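Local coordinates for putative integron gene cassette protein (Uncultured bacterium, PDB 3GHJ), which is of unknown function but has the fold of the glyoxalase/bleomycin resistance protein/dioxygenase superfamily and assembles from two copies of the chain, at residues A[29-34]-A[74-79]; A[37-42]-A[60-65]; A[86-91]-A[133-138]; A[48-53]-A[103-108]. The protein carries 1 engineered substitution. All coordinates share one frame; numbering follows the deposited sequence.

Contacts 1 and 3 are equivalent parallel pairings in the two four-stranded sheets of the chain, each joining its first strand to its last, and their centres lie about 12 Å apart. Val-34 of contact 1 packs on Phe-89 and His-134 of contact 3. Both also touch the second subunit, where Glu-31 of one chain is hydrogen-bonded to His-88 of the other. Contact 2, centred about 11 Å from contact 1, joins the same first sheet to the start of helix 39-49, and Arg-62 forms a salt bridge with Glu-79. Contact 4 uses the other end of that helix; its centre is about 15 Å from that of contact 3, with Leu-105 against Phe-138.

Contact 1: A[29-34]-A[74-79]; sequences LFEVAV and MVVLQE
Glu-31 and Met-74, a selenomethionine, lie side by side and point the same way from two parallel strands. The Glu-31 CB sits 3.4 Å from Met-74 O and 3.9 Å from Met-74 CB. An unusual chi1 of 135° swings the chain toward Val-76: CG is 4.1 Å from Val-76 CG2, and CD is similarly placed. At the tip OE1 comes to 3.9 Å from Met-74 SE, while OE2 passes the Val-76 methyl and is hydrogen-bonded to His-88 NE2 of the second subunit. The backbones are joined by five hydrogen bonds, among them the nearly straight Val-34 N to Val-76 O at 2.8 Å. On the other face Val-34 CB meets Leu-77 CD2 at 4.0 Å. This is the parallel pairing of the outermost strand within the chain in a 1-4-3-2 sheet of the vicinal oxygen chelate fold, continued into the second subunit; the place of Glu-31 beside His-88 and Glu-137 of that subunit is consistent with the metal-site region of relatives, without showing a metal here.

Contact 2: A[37-42]-A[60-65]; sequences KNLEKS and ARRWNF
Leu-39 and Glu-40, in the first turn of helix 39-49, meet Arg-62 at a G1 beta bulge, in which Arg-62 and Trp-63 both face Asp-58. Arg-62 grips the carboxylate end-on: NH2 donates to Glu-40 OE1 and NH1 to Glu-40 OE2, each at 3.0 Å and each reaching a syn lone pair. The two flat groups are nearly coplanar, 25° apart, and a weak third bond runs from NH2 to OE2. Bends at chi2 (-66°) and chi3 (-73°) carry the guanidinium to the helix start, where Leu-39 CB lies over one of its faces, 3.6 Å from NH2. Further along the leucine, CD2 presses on the Arg-62 carbonyl carbon at 3.6 Å and CD1 reaches Asn-64 CB. Asn-38 caps the helix, its OD1 accepting from Lys-41 N at 2.9 Å. NH2 also forms a shorter salt bridge with Glu-79 of strand 73-79, whose carboxylate accepts from Leu-39 N. The helix start therefore lies against strand 63-68, with Leu-39 also touching Leu-77 of strand 73-79 and Leu-57 of strand 53-58.

Contact 3: A[86-91]-A[133-138]; sequences QQHFSF and GHALEF
His-88 ND1 donates to Ala-135 O at 2.8 Å, approaching from above the carbonyl plane by 35°, while its NE2 is hydrogen-bonded to Glu-31 of the second subunit. At the loop end of the pairing a second imidazole acts as acceptor: Gln-87 N donates to His-134 ND1 at 3.0 Å, and His-134 NE2 bonds to Lys-35 O. Two backbone bonds, Ala-135 N to Gln-87 O and Phe-91 N to Glu-137 O, both 2.9 Å, flank a looser middle. They join strands 88-93 and 135-140, the parallel pair of the second 1-4-3-2 sheet of the vicinal oxygen chelate fold, which continues antiparallel into the second subunit. The His-88 edge also meets Glu-137, whose OE1 lies 2.9 Å from CE1 with ring and carboxylate nearly coplanar; OE2 of that glutamate bonds to Thr-139 and Ser-125. Gln-87 CB covers one face of the His-134 ring in a CH-pi contact. On the hydrophobic face, Phe-89 brings CZ to 3.6 Å from Leu-136 CD1, and Phe-91 CB packs at the edge of the Phe-138 ring.

Contact 4: A[48-53]-A[103-108]; sequences EILGFE and KALESK
Lys-108 reaches across to the C-terminal part of helix 39-49 and donates from NZ to Ile-49 O at 3.1 Å; a weaker bond goes to Glu-48 O at 3.3 Å. One ammonium group thus serves two backbone carbonyls near the C-terminal end of a helix, where its charge would be expected to suit the helix dipole. The lysine is fully extended beyond CG and runs alongside Ile-49, the two chains pointing opposite ways, with its CD 3.9 Å from Ile-49 CG2 and its CB 4.1 Å from Ile-49 CD1. The same isoleucine methyl, CG2, meets Leu-105 CD2 at 3.7 Å, the two side chains crossing at about a right angle. Leu-105 CD2 also touches Leu-50 CD2, which approaches more obliquely. Behind this first shell, Lys-108 N bonds to Leu-105 O where the chain leaves helix 98-107. On the other side Gly-51, with positive phi, turns the chain out of helix 39-49, and Leu-50 CB lies over the centre of the Phe-52 ring. The contact joins the ends of the two helices on one side of the second sheet: Leu-50 and Leu-105 both pack on Phe-128 of strand 123-129 and Phe-138 of strand 135-140, while Val-110 in the following loop adjoins Ile-49 and Leu-105.

Contact 1: A[29-34]-A[74-79]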
loop_
_atom_site.group_PDB
_atom_site.type_symbol
_atom_site.label_atom_id
_atom_site.label_comp_id
_atom_site.label_asym_id
_atom_site.label_seq_id
_atom_site.Cartn_x
_atom_site.Cartn_y
_atom_site.Cartn_z
ATOM N N LEU A 29 -4.549 -4.905 2.956
ATOM C CA LEU A 29 -4.196 -3.835 2.023
ATOM C C LEU A 29 -4.361 -4.331 0.589
ATOM O O LEU A 29 -3.828 -5.388 0.244
ATOM C CB LEU A 29 -2.740 -3.427 2.255
ATOM C CG LEU A 29 -2.140 -2.233 1.517
ATOM C CD1 LEU A 29 -2.909 -0.961 1.817
ATOM C CD2 LEU A 29 -0.681 -2.068 1.919
ATOM N N PHE A 30 -5.079 -3.572 -0.243
ATOM C CA PHE A 30 -5.337 -3.978 -1.619
ATOM C C PHE A 30 -4.463 -3.247 -2.643
ATOM O O PHE A 30 -3.829 -3.879 -3.481
ATOM C CB PHE A 30 -6.827 -3.823 -1.984
ATOM C CG PHE A 30 -7.104 -4.160 -3.422
ATOM C CD1 PHE A 30 -7.006 -5.473 -3.860
ATOM C CD2 PHE A 30 -7.384 -3.167 -4.340
ATOM C CE1 PHE A 30 -7.216 -5.792 -5.212
ATOM C CE2 PHE A 30 -7.596 -3.479 -5.693
ATOM C CZ PHE A 30 -7.509 -4.791 -6.117
ATOM N N GLU A 31 -4.426 -1.924 -2.581
ATOM C CA GLU A 31 -3.760 -1.169 -3.624
ATOM C C GLU A 31 -2.976 0.020 -3.090
ATOM O O GLU A 31 -3.280 0.561 -2.026
ATOM C CB GLU A 31 -4.803 -0.785 -4.670
ATOM C CG GLU A 31 -4.803 0.605 -5.198
ATOM C CD GLU A 31 -6.150 0.944 -5.813
ATOM O OE1 GLU A 31 -6.961 0.015 -6.060
ATOM O OE2 GLU A 31 -6.408 2.133 -6.039
ATOM N N VAL A 32 -1.912 0.370 -3.806
ATOM C CA VAL A 32 -1.180 1.599 -3.552
ATOM C C VAL A 32 -0.970 2.345 -4.859
ATOM O O VAL A 32 -0.756 1.724 -5.908
ATOM C CB VAL A 32 0.200 1.323 -2.922
ATOM C CG1 VAL A 32 0.038 0.764 -1.527
ATOM C CG2 VAL A 32 1.002 0.366 -3.795
ATOM N N ALA A 33 -1.047 3.669 -4.800
ATOM C CA ALA A 33 -0.665 4.514 -5.931
ATOM C C ALA A 33 0.806 4.873 -5.784
ATOM O O ALA A 33 1.257 5.279 -4.713
ATOM C CB ALA A 33 -1.517 5.769 -5.974
ATOM N N VAL A 34 1.548 4.695 -6.869
ATOM C CA VAL A 34 2.993 4.909 -6.877
ATOM C C VAL A 34 3.317 5.995 -7.892
ATOM O O VAL A 34 3.037 5.836 -9.087
ATOM C CB VAL A 34 3.730 3.622 -7.272
ATOM C CG1 VAL A 34 5.237 3.829 -7.204
ATOM C CG2 VAL A 34 3.312 2.468 -6.349
HETATM N N MSE A 74 -3.117 -4.607 -6.181
HETATM C CA MSE A 74 -2.980 -3.739 -7.340
HETATM C C MSE A 74 -2.010 -2.615 -7.040
HETATM O O MSE A 74 -1.974 -2.095 -5.924
HETATM C CB MSE A 74 -4.339 -3.162 -7.723
HETATM C CG MSE A 74 -4.342 -2.108 -8.822
HETATM SE SE MSE A 74 -6.147 -1.742 -9.488
HETATM C CE MSE A 74 -6.322 -3.293 -10.619
ATOM N N VAL A 75 -1.162 -2.277 -8.006
ATOM C CA VAL A 75 -0.445 -1.017 -7.931
ATOM C C VAL A 75 -0.963 -0.127 -9.043
ATOM O O VAL A 75 -1.290 -0.604 -10.131
ATOM C CB VAL A 75 1.091 -1.173 -8.038
ATOM C CG1 VAL A 75 1.640 -1.923 -6.832
ATOM C CG2 VAL A 75 1.480 -1.857 -9.337
ATOM N N VAL A 76 -1.075 1.161 -8.752
ATOM C CA VAL A 76 -1.438 2.151 -9.758
ATOM C C VAL A 76 -0.246 3.072 -9.971
ATOM O O VAL A 76 0.061 3.915 -9.128
ATOM C CB VAL A 76 -2.677 2.989 -9.364
ATOM C CG1 VAL A 76 -3.111 3.860 -10.552
ATOM C CG2 VAL A 76 -3.818 2.085 -8.905
ATOM N N LEU A 77 0.450 2.895 -11.086
ATOM C CA LEU A 77 1.574 3.760 -11.389
ATOM C C LEU A 77 1.034 5.062 -11.959
ATOM O O LEU A 77 0.187 5.044 -12.851
ATOM C CB LEU A 77 2.510 3.087 -12.395
ATOM C CG LEU A 77 2.990 1.672 -12.050
ATOM C CD1 LEU A 77 3.911 1.165 -13.152
ATOM C CD2 LEU A 77 3.706 1.639 -10.703
ATOM N N GLN A 78 1.501 6.188 -11.432
ATOM C CA GLN A 78 1.013 7.493 -11.884
ATOM C C GLN A 78 2.198 8.373 -12.217
ATOM O O GLN A 78 3.007 8.674 -11.349
ATOM C CB GLN A 78 0.176 8.144 -10.782
ATOM C CG GLN A 78 -1.030 7.308 -10.383
ATOM C CD GLN A 78 -1.804 7.882 -9.212
ATOM O OE1 GLN A 78 -3.031 7.774 -9.152
ATOM N NE2 GLN A 78 -1.093 8.481 -8.271
ATOM N N GLU A 79 2.320 8.779 -13.475
ATOM C CA GLU A 79 3.466 9.580 -13.863
ATOM C C GLU A 79 3.409 10.992 -13.293
ATOM O O GLU A 79 2.399 11.687 -13.419
ATOM C CB GLU A 79 3.596 9.641 -15.382
ATOM C CG GLU A 79 4.932 10.177 -15.854
ATOM C CD GLU A 79 5.062 10.114 -17.359
ATOM O OE1 GLU A 79 4.451 10.963 -18.044
ATOM O OE2 GLU A 79 5.764 9.213 -17.854
#

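Contact 2: A[37-42]-A[60-65]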
loop_
_atom_site.group_PDB
_atom_site.type_symbol
_atom_site.label_atom_id
_atom_site.label_comp_id
_atom_site.label_asym_id
_atom_site.label_seq_id
_atom_site.Cartn_x
_atom_site.Cartn_y
_atom_site.Cartn_z
ATOM N N LYS A 37 8.518 8.590 -12.305
ATOM C CA LYS A 37 9.101 9.584 -13.212
ATOM C C LYS A 37 8.832 9.278 -14.686
ATOM O O LYS A 37 8.679 10.193 -15.499
ATOM C CB LYS A 37 10.604 9.718 -12.965
ATOM C CG LYS A 37 10.949 10.438 -11.664
ATOM C CD LYS A 37 10.662 11.932 -11.751
ATOM C CE LYS A 37 11.101 12.653 -10.481
ATOM N NZ LYS A 37 11.085 14.134 -10.654
ATOM N N ASN A 38 8.771 7.998 -15.029
ATOM C CA ASN A 38 8.600 7.574 -16.410
ATOM C C ASN A 38 7.670 6.372 -16.435
ATOM O O ASN A 38 8.026 5.289 -15.953
ATOM C CB ASN A 38 9.965 7.230 -17.016
ATOM C CG ASN A 38 9.888 6.868 -18.494
ATOM O OD1 ASN A 38 9.148 5.976 -18.895
ATOM N ND2 ASN A 38 10.693 7.547 -19.306
ATOM N N LEU A 39 6.481 6.568 -16.990
ATOM C CA LEU A 39 5.460 5.526 -16.963
ATOM C C LEU A 39 5.943 4.251 -17.644
ATOM O O LEU A 39 5.724 3.155 -17.136
ATOM C CB LEU A 39 4.154 6.004 -17.593
ATOM C CG LEU A 39 2.959 5.074 -17.363
ATOM C CD1 LEU A 39 2.658 4.954 -15.864
ATOM C CD2 LEU A 39 1.742 5.586 -18.112
ATOM N N GLU A 40 6.603 4.384 -18.791
ATOM C CA GLU A 40 7.040 3.204 -19.529
ATOM C C GLU A 40 8.123 2.435 -18.783
ATOM O O GLU A 40 8.067 1.212 -18.670
ATOM C CB GLU A 40 7.527 3.586 -20.932
ATOM C CG GLU A 40 6.411 3.983 -21.899
ATOM C CD GLU A 40 5.827 5.364 -21.628
ATOM O OE1 GLU A 40 6.535 6.227 -21.061
ATOM O OE2 GLU A 40 4.653 5.593 -21.997
ATOM N N LYS A 41 9.121 3.149 -18.274
ATOM C CA LYS A 41 10.214 2.481 -17.594
ATOM C C LYS A 41 9.727 1.823 -16.305
ATOM O O LYS A 41 10.154 0.722 -15.961
ATOM C CB LYS A 41 11.365 3.447 -17.314
ATOM C CG LYS A 41 12.062 3.938 -18.590
ATOM C CD LYS A 41 13.307 4.750 -18.275
ATOM C CE LYS A 41 14.015 5.179 -19.556
ATOM N NZ LYS A 41 15.100 6.164 -19.288
ATOM N N SER A 42 8.843 2.502 -15.588
ATOM C CA SER A 42 8.319 1.899 -14.369
ATOM C C SER A 42 7.375 0.736 -14.679
ATOM O O SER A 42 7.425 -0.294 -14.006
ATOM C CB SER A 42 7.651 2.936 -13.462
ATOM O OG SER A 42 8.631 3.686 -12.761
ATOM N N ALA A 60 -3.766 8.542 -21.324
ATOM C CA ALA A 60 -4.235 9.916 -21.219
ATOM C C ALA A 60 -3.775 10.553 -19.914
ATOM O O ALA A 60 -3.066 11.559 -19.923
ATOM C CB ALA A 60 -5.751 9.973 -21.333
ATOM N N ARG A 61 -4.185 9.965 -18.794
ATOM C CA ARG A 61 -3.808 10.477 -17.484
ATOM C C ARG A 61 -2.391 10.060 -17.120
ATOM O O ARG A 61 -1.843 10.523 -16.122
ATOM C CB ARG A 61 -4.781 9.993 -16.407
ATOM C CG ARG A 61 -6.167 10.604 -16.504
ATOM C CD ARG A 61 -6.957 10.380 -15.228
ATOM N NE ARG A 61 -7.224 8.965 -14.991
ATOM C CZ ARG A 61 -7.840 8.493 -13.914
ATOM N NH1 ARG A 61 -8.254 9.325 -12.967
ATOM N NH2 ARG A 61 -8.043 7.189 -13.781
ATOM N N ARG A 62 -1.807 9.182 -17.931
ATOM C CA ARG A 62 -0.486 8.633 -17.648
ATOM C C ARG A 62 -0.507 7.792 -16.373
ATOM O O ARG A 62 0.337 7.960 -15.494
ATOM C CB ARG A 62 0.557 9.747 -17.548
ATOM C CG ARG A 62 0.672 10.587 -18.813
ATOM C CD ARG A 62 1.215 9.760 -19.963
ATOM N NE ARG A 62 2.642 9.487 -19.806
ATOM C CZ ARG A 62 3.310 8.568 -20.496
ATOM N NH1 ARG A 62 2.679 7.823 -21.392
ATOM N NH2 ARG A 62 4.607 8.392 -20.286
ATOM N N TRP A 63 -1.481 6.891 -16.289
ATOM C CA TRP A 63 -1.602 5.955 -15.173
ATOM C C TRP A 63 -1.616 4.539 -15.722
ATOM O O TRP A 63 -2.127 4.290 -16.819
ATOM C CB TRP A 63 -2.907 6.181 -14.415
ATOM C CG TRP A 63 -3.009 7.478 -13.643
ATOM C CD1 TRP A 63 -2.174 8.553 -13.720
ATOM C CD2 TRP A 63 -4.028 7.827 -12.700
ATOM N NE1 TRP A 63 -2.605 9.549 -12.870
ATOM C CE2 TRP A 63 -3.743 9.127 -12.234
ATOM C CE3 TRP A 63 -5.154 7.162 -12.198
ATOM C CZ2 TRP A 63 -4.541 9.776 -11.290
ATOM C CZ3 TRP A 63 -5.945 7.808 -11.261
ATOM C CH2 TRP A 63 -5.634 9.100 -10.817
ATOM N N ASN A 64 -1.075 3.601 -14.955
ATOM C CA ASN A 64 -1.133 2.191 -15.319
ATOM C C ASN A 64 -1.527 1.381 -14.096
ATOM O O ASN A 64 -0.793 1.355 -13.103
ATOM C CB ASN A 64 0.209 1.719 -15.884
ATOM C CG ASN A 64 0.096 0.404 -16.649
ATOM O OD1 ASN A 64 -0.993 -0.146 -16.796
ATOM N ND2 ASN A 64 1.230 -0.103 -17.133
ATOM N N PHE A 65 -2.694 0.749 -14.161
ATOM C CA PHE A 65 -3.221 -0.092 -13.090
ATOM C C PHE A 65 -2.773 -1.517 -13.354
ATOM O O PHE A 65 -3.165 -2.116 -14.366
ATOM C CB PHE A 65 -4.760 -0.071 -13.090
ATOM C CG PHE A 65 -5.369 1.290 -12.865
ATOM C CD1 PHE A 65 -5.374 2.246 -13.876
ATOM C CD2 PHE A 65 -5.984 1.591 -11.655
ATOM C CE1 PHE A 65 -5.962 3.488 -13.672
ATOM C CE2 PHE A 65 -6.576 2.833 -11.445
ATOM C CZ PHE A 65 -6.564 3.778 -12.452
#

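Contact 3: A[86-91]-A[133-138]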
loop_
_atom_site.group_PDB
_atom_site.type_symbol
_atom_site.label_atom_id
_atom_site.label_comp_id
_atom_site.label_asym_id
_atom_site.label_seq_id
_atom_site.Cartn_x
_atom_site.Cartn_y
_atom_site.Cartn_z
ATOM N N GLN A 86 9.994 10.071 -1.668
ATOM C CA GLN A 86 10.133 8.633 -1.519
ATOM C C GLN A 86 8.887 8.015 -0.907
ATOM O O GLN A 86 8.331 8.539 0.061
ATOM C CB GLN A 86 11.354 8.266 -0.672
ATOM C CG GLN A 86 11.752 6.808 -0.878
ATOM C CD GLN A 86 13.018 6.435 -0.161
ATOM O OE1 GLN A 86 13.945 5.881 -0.769
ATOM N NE2 GLN A 86 13.076 6.723 1.128
ATOM N N GLN A 87 8.474 6.897 -1.473
ATOM C CA GLN A 87 7.413 6.093 -0.924
ATOM C C GLN A 87 7.982 4.776 -0.376
ATOM O O GLN A 87 9.016 4.346 -0.778
ATOM C CB GLN A 87 6.386 5.799 -2.003
ATOM C CG GLN A 87 5.639 7.031 -2.460
ATOM C CD GLN A 87 4.637 6.768 -3.552
ATOM O OE1 GLN A 87 4.709 7.332 -4.583
ATOM N NE2 GLN A 87 3.677 5.938 -3.267
ATOM N N HIS A 88 7.237 4.187 0.551
ATOM C CA HIS A 88 7.527 2.871 1.064
ATOM C C HIS A 88 6.283 2.027 1.104
ATOM O O HIS A 88 5.309 2.424 1.621
ATOM C CB HIS A 88 8.141 2.864 2.490
ATOM C CG HIS A 88 8.191 1.481 3.077
ATOM N ND1 HIS A 88 9.029 0.503 2.591
ATOM C CD2 HIS A 88 7.461 0.891 4.050
ATOM C CE1 HIS A 88 8.821 -0.616 3.251
ATOM N NE2 HIS A 88 7.864 -0.413 4.126
ATOM N N PHE A 89 6.414 0.819 0.570
ATOM C CA PHE A 89 5.399 -0.192 0.623
ATOM C C PHE A 89 6.014 -1.570 0.477
ATOM O O PHE A 89 7.078 -1.696 -0.017
ATOM C CB PHE A 89 4.290 0.041 -0.443
ATOM C CG PHE A 89 4.813 0.365 -1.819
ATOM C CD1 PHE A 89 5.059 1.651 -2.176
ATOM C CD2 PHE A 89 4.997 -0.616 -2.741
ATOM C CE1 PHE A 89 5.554 1.951 -3.403
ATOM C CE2 PHE A 89 5.484 -0.301 -3.969
ATOM C CZ PHE A 89 5.752 0.958 -4.301
ATOM N N SER A 90 5.287 -2.590 0.893
ATOM C CA SER A 90 5.823 -3.948 0.816
ATOM C C SER A 90 4.801 -4.930 0.272
ATOM O O SER A 90 3.589 -4.711 0.368
ATOM C CB SER A 90 6.321 -4.425 2.180
ATOM O OG SER A 90 5.262 -4.983 2.932
ATOM N N PHE A 91 5.305 -6.019 -0.295
ATOM C CA PHE A 91 4.474 -7.093 -0.803
ATOM C C PHE A 91 4.689 -8.336 0.042
ATOM O O PHE A 91 5.794 -8.592 0.512
ATOM C CB PHE A 91 4.827 -7.384 -2.269
ATOM C CG PHE A 91 4.713 -6.176 -3.152
ATOM C CD1 PHE A 91 3.480 -5.808 -3.648
ATOM C CD2 PHE A 91 5.812 -5.378 -3.439
ATOM C CE1 PHE A 91 3.329 -4.680 -4.442
ATOM C CE2 PHE A 91 5.675 -4.238 -4.246
ATOM C CZ PHE A 91 4.424 -3.893 -4.745
ATOM N N GLY A 133 13.563 4.951 -7.108
ATOM C CA GLY A 133 14.180 4.987 -5.801
ATOM C C GLY A 133 13.194 4.834 -4.661
ATOM O O GLY A 133 13.532 5.097 -3.510
ATOM N N HIS A 134 11.973 4.404 -4.959
ATOM C CA HIS A 134 11.075 4.100 -3.856
ATOM C C HIS A 134 11.615 2.927 -3.066
ATOM O O HIS A 134 12.334 2.066 -3.605
ATOM C CB HIS A 134 9.665 3.815 -4.355
ATOM C CG HIS A 134 9.004 5.018 -4.932
ATOM N ND1 HIS A 134 9.029 6.243 -4.303
ATOM C CD2 HIS A 134 8.331 5.197 -6.094
ATOM C CE1 HIS A 134 8.388 7.126 -5.049
ATOM N NE2 HIS A 134 7.948 6.516 -6.136
ATOM N N ALA A 135 11.295 2.910 -1.780
ATOM C CA ALA A 135 11.773 1.874 -0.884
ATOM C C ALA A 135 10.784 0.721 -0.876
ATOM O O ALA A 135 9.801 0.739 -0.126
ATOM C CB ALA A 135 11.947 2.454 0.523
ATOM N N LEU A 136 11.026 -0.268 -1.729
ATOM C CA LEU A 136 10.168 -1.443 -1.799
ATOM C C LEU A 136 10.676 -2.531 -0.869
ATOM O O LEU A 136 11.828 -2.513 -0.419
ATOM C CB LEU A 136 10.066 -1.965 -3.240
ATOM C CG LEU A 136 9.027 -1.292 -4.141
ATOM C CD1 LEU A 136 9.292 0.206 -4.262
ATOM C CD2 LEU A 136 9.009 -1.959 -5.521
ATOM N N GLU A 137 9.804 -3.479 -0.575
ATOM C CA GLU A 137 10.101 -4.515 0.394
ATOM C C GLU A 137 9.288 -5.757 0.059
ATOM O O GLU A 137 8.160 -5.655 -0.442
ATOM C CB GLU A 137 9.773 -3.997 1.803
ATOM C CG GLU A 137 9.869 -5.025 2.913
ATOM C CD GLU A 137 9.378 -4.504 4.249
ATOM O OE1 GLU A 137 9.166 -3.276 4.385
ATOM O OE2 GLU A 137 9.187 -5.330 5.164
ATOM N N PHE A 138 9.880 -6.927 0.290
ATOM C CA PHE A 138 9.127 -8.168 0.399
ATOM C C PHE A 138 9.110 -8.532 1.877
ATOM O O PHE A 138 10.165 -8.550 2.519
ATOM C CB PHE A 138 9.789 -9.310 -0.378
ATOM C CG PHE A 138 9.790 -9.139 -1.876
ATOM C CD1 PHE A 138 8.779 -8.464 -2.534
ATOM C CD2 PHE A 138 10.797 -9.718 -2.639
ATOM C CE1 PHE A 138 8.796 -8.337 -3.921
ATOM C CE2 PHE A 138 10.815 -9.593 -4.016
ATOM C CZ PHE A 138 9.813 -8.913 -4.662
#

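Contact 4: A[48-53]-A[103-108]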
loop_
_atom_site.group_PDB
_atom_site.type_symbol
_atom_site.label_atom_id
_atom_site.label_comp_id
_atom_site.label_asym_id
_atom_site.label_seq_id
_atom_site.Cartn_x
_atom_site.Cartn_y
_atom_site.Cartn_z
ATOM N N GLU A 48 7.863 -6.732 -15.772
ATOM C CA GLU A 48 8.888 -7.685 -16.203
ATOM C C GLU A 48 9.743 -8.198 -15.054
ATOM O O GLU A 48 10.160 -9.358 -15.053
ATOM C CB GLU A 48 9.771 -7.072 -17.292
ATOM C CG GLU A 48 8.997 -6.681 -18.539
ATOM C CD GLU A 48 9.868 -6.015 -19.586
ATOM O OE1 GLU A 48 11.105 -6.027 -19.425
ATOM O OE2 GLU A 48 9.317 -5.479 -20.570
ATOM N N ILE A 49 10.021 -7.341 -14.077
ATOM C CA ILE A 49 10.833 -7.760 -12.950
ATOM C C ILE A 49 9.974 -8.310 -11.815
ATOM O O ILE A 49 10.213 -9.415 -11.333
ATOM C CB ILE A 49 11.791 -6.650 -12.467
ATOM C CG1 ILE A 49 12.806 -6.343 -13.571
ATOM C CG2 ILE A 49 12.528 -7.082 -11.200
ATOM C CD1 ILE A 49 13.957 -5.469 -13.138
ATOM N N LEU A 50 8.951 -7.565 -11.406
ATOM C CA LEU A 50 8.071 -8.058 -10.347
ATOM C C LEU A 50 6.963 -8.997 -10.832
ATOM O O LEU A 50 6.352 -9.696 -10.030
ATOM C CB LEU A 50 7.472 -6.898 -9.539
ATOM C CG LEU A 50 8.499 -5.997 -8.842
ATOM C CD1 LEU A 50 7.784 -4.963 -7.978
ATOM C CD2 LEU A 50 9.471 -6.818 -7.997
ATOM N N GLY A 51 6.703 -9.009 -12.137
ATOM C CA GLY A 51 5.758 -9.973 -12.686
ATOM C C GLY A 51 4.298 -9.595 -12.536
ATOM O O GLY A 51 3.412 -10.435 -12.717
ATOM N N PHE A 52 4.033 -8.334 -12.222
ATOM C CA PHE A 52 2.650 -7.898 -12.120
ATOM C C PHE A 52 1.991 -7.903 -13.498
ATOM O O PHE A 52 2.663 -7.754 -14.529
ATOM C CB PHE A 52 2.563 -6.527 -11.436
ATOM C CG PHE A 52 3.127 -6.516 -10.037
ATOM C CD1 PHE A 52 3.335 -7.705 -9.341
ATOM C CD2 PHE A 52 3.412 -5.317 -9.410
ATOM C CE1 PHE A 52 3.846 -7.696 -8.050
ATOM C CE2 PHE A 52 3.921 -5.296 -8.116
ATOM C CZ PHE A 52 4.134 -6.485 -7.433
ATOM N N GLU A 53 0.692 -8.077 -13.518
ATOM C CA GLU A 53 0.017 -8.259 -14.770
ATOM C C GLU A 53 -0.706 -7.035 -15.246
ATOM O O GLU A 53 -1.165 -6.274 -14.488
ATOM C CB GLU A 53 -0.988 -9.387 -14.628
ATOM C CG GLU A 53 -0.375 -10.781 -14.511
ATOM C CD GLU A 53 -1.467 -11.838 -14.340
ATOM O OE1 GLU A 53 -2.057 -11.947 -13.275
ATOM O OE2 GLU A 53 -1.783 -12.534 -15.308
ATOM N N LYS A 103 17.591 -13.755 -4.972
ATOM C CA LYS A 103 18.426 -14.157 -6.091
ATOM C C LYS A 103 17.819 -13.750 -7.430
ATOM O O LYS A 103 18.529 -13.305 -8.337
ATOM C CB LYS A 103 18.651 -15.673 -6.039
ATOM C CG LYS A 103 19.751 -16.168 -6.976
ATOM C CD LYS A 103 21.117 -15.728 -6.469
ATOM C CE LYS A 103 22.246 -16.322 -7.292
ATOM N NZ LYS A 103 23.571 -15.887 -6.774
ATOM N N ALA A 104 16.507 -13.900 -7.561
ATOM C CA ALA A 104 15.841 -13.546 -8.807
ATOM C C ALA A 104 15.987 -12.053 -9.088
ATOM O O ALA A 104 16.296 -11.653 -10.208
ATOM C CB ALA A 104 14.380 -13.929 -8.758
ATOM N N LEU A 105 15.758 -11.228 -8.074
ATOM C CA LEU A 105 15.935 -9.791 -8.243
ATOM C C LEU A 105 17.375 -9.464 -8.631
ATOM O O LEU A 105 17.614 -8.690 -9.564
ATOM C CB LEU A 105 15.539 -9.036 -6.967
ATOM C CG LEU A 105 14.048 -8.940 -6.634
ATOM C CD1 LEU A 105 13.874 -8.297 -5.270
ATOM C CD2 LEU A 105 13.313 -8.143 -7.692
ATOM N N GLU A 106 18.326 -10.063 -7.920
ATOM C CA GLU A 106 19.739 -9.808 -8.184
ATOM C C GLU A 106 20.090 -10.184 -9.620
ATOM O O GLU A 106 20.859 -9.479 -10.281
ATOM C CB GLU A 106 20.614 -10.561 -7.182
ATOM C CG GLU A 106 20.596 -9.964 -5.783
ATOM C CD GLU A 106 21.281 -10.844 -4.757
ATOM O OE1 GLU A 106 21.357 -12.076 -4.984
ATOM O OE2 GLU A 106 21.730 -10.311 -3.724
ATOM N N SER A 107 19.522 -11.282 -10.105
ATOM C CA SER A 107 19.822 -11.740 -11.462
ATOM C C SER A 107 19.335 -10.739 -12.506
ATOM O O SER A 107 19.881 -10.664 -13.610
ATOM C CB SER A 107 19.218 -13.123 -11.720
ATOM O OG SER A 107 17.819 -13.044 -11.907
ATOM N N LYS A 108 18.316 -9.962 -12.146
ATOM C CA LYS A 108 17.723 -8.996 -13.062
ATOM C C LYS A 108 18.332 -7.611 -12.856
ATOM O O LYS A 108 17.827 -6.625 -13.394
ATOM C CB LYS A 108 16.202 -8.947 -12.880
ATOM C CG LYS A 108 15.483 -10.203 -13.362
ATOM C CD LYS A 108 14.002 -10.167 -13.007
ATOM C CE LYS A 108 13.289 -11.444 -13.446
ATOM N NZ LYS A 108 11.833 -11.442 -13.102
#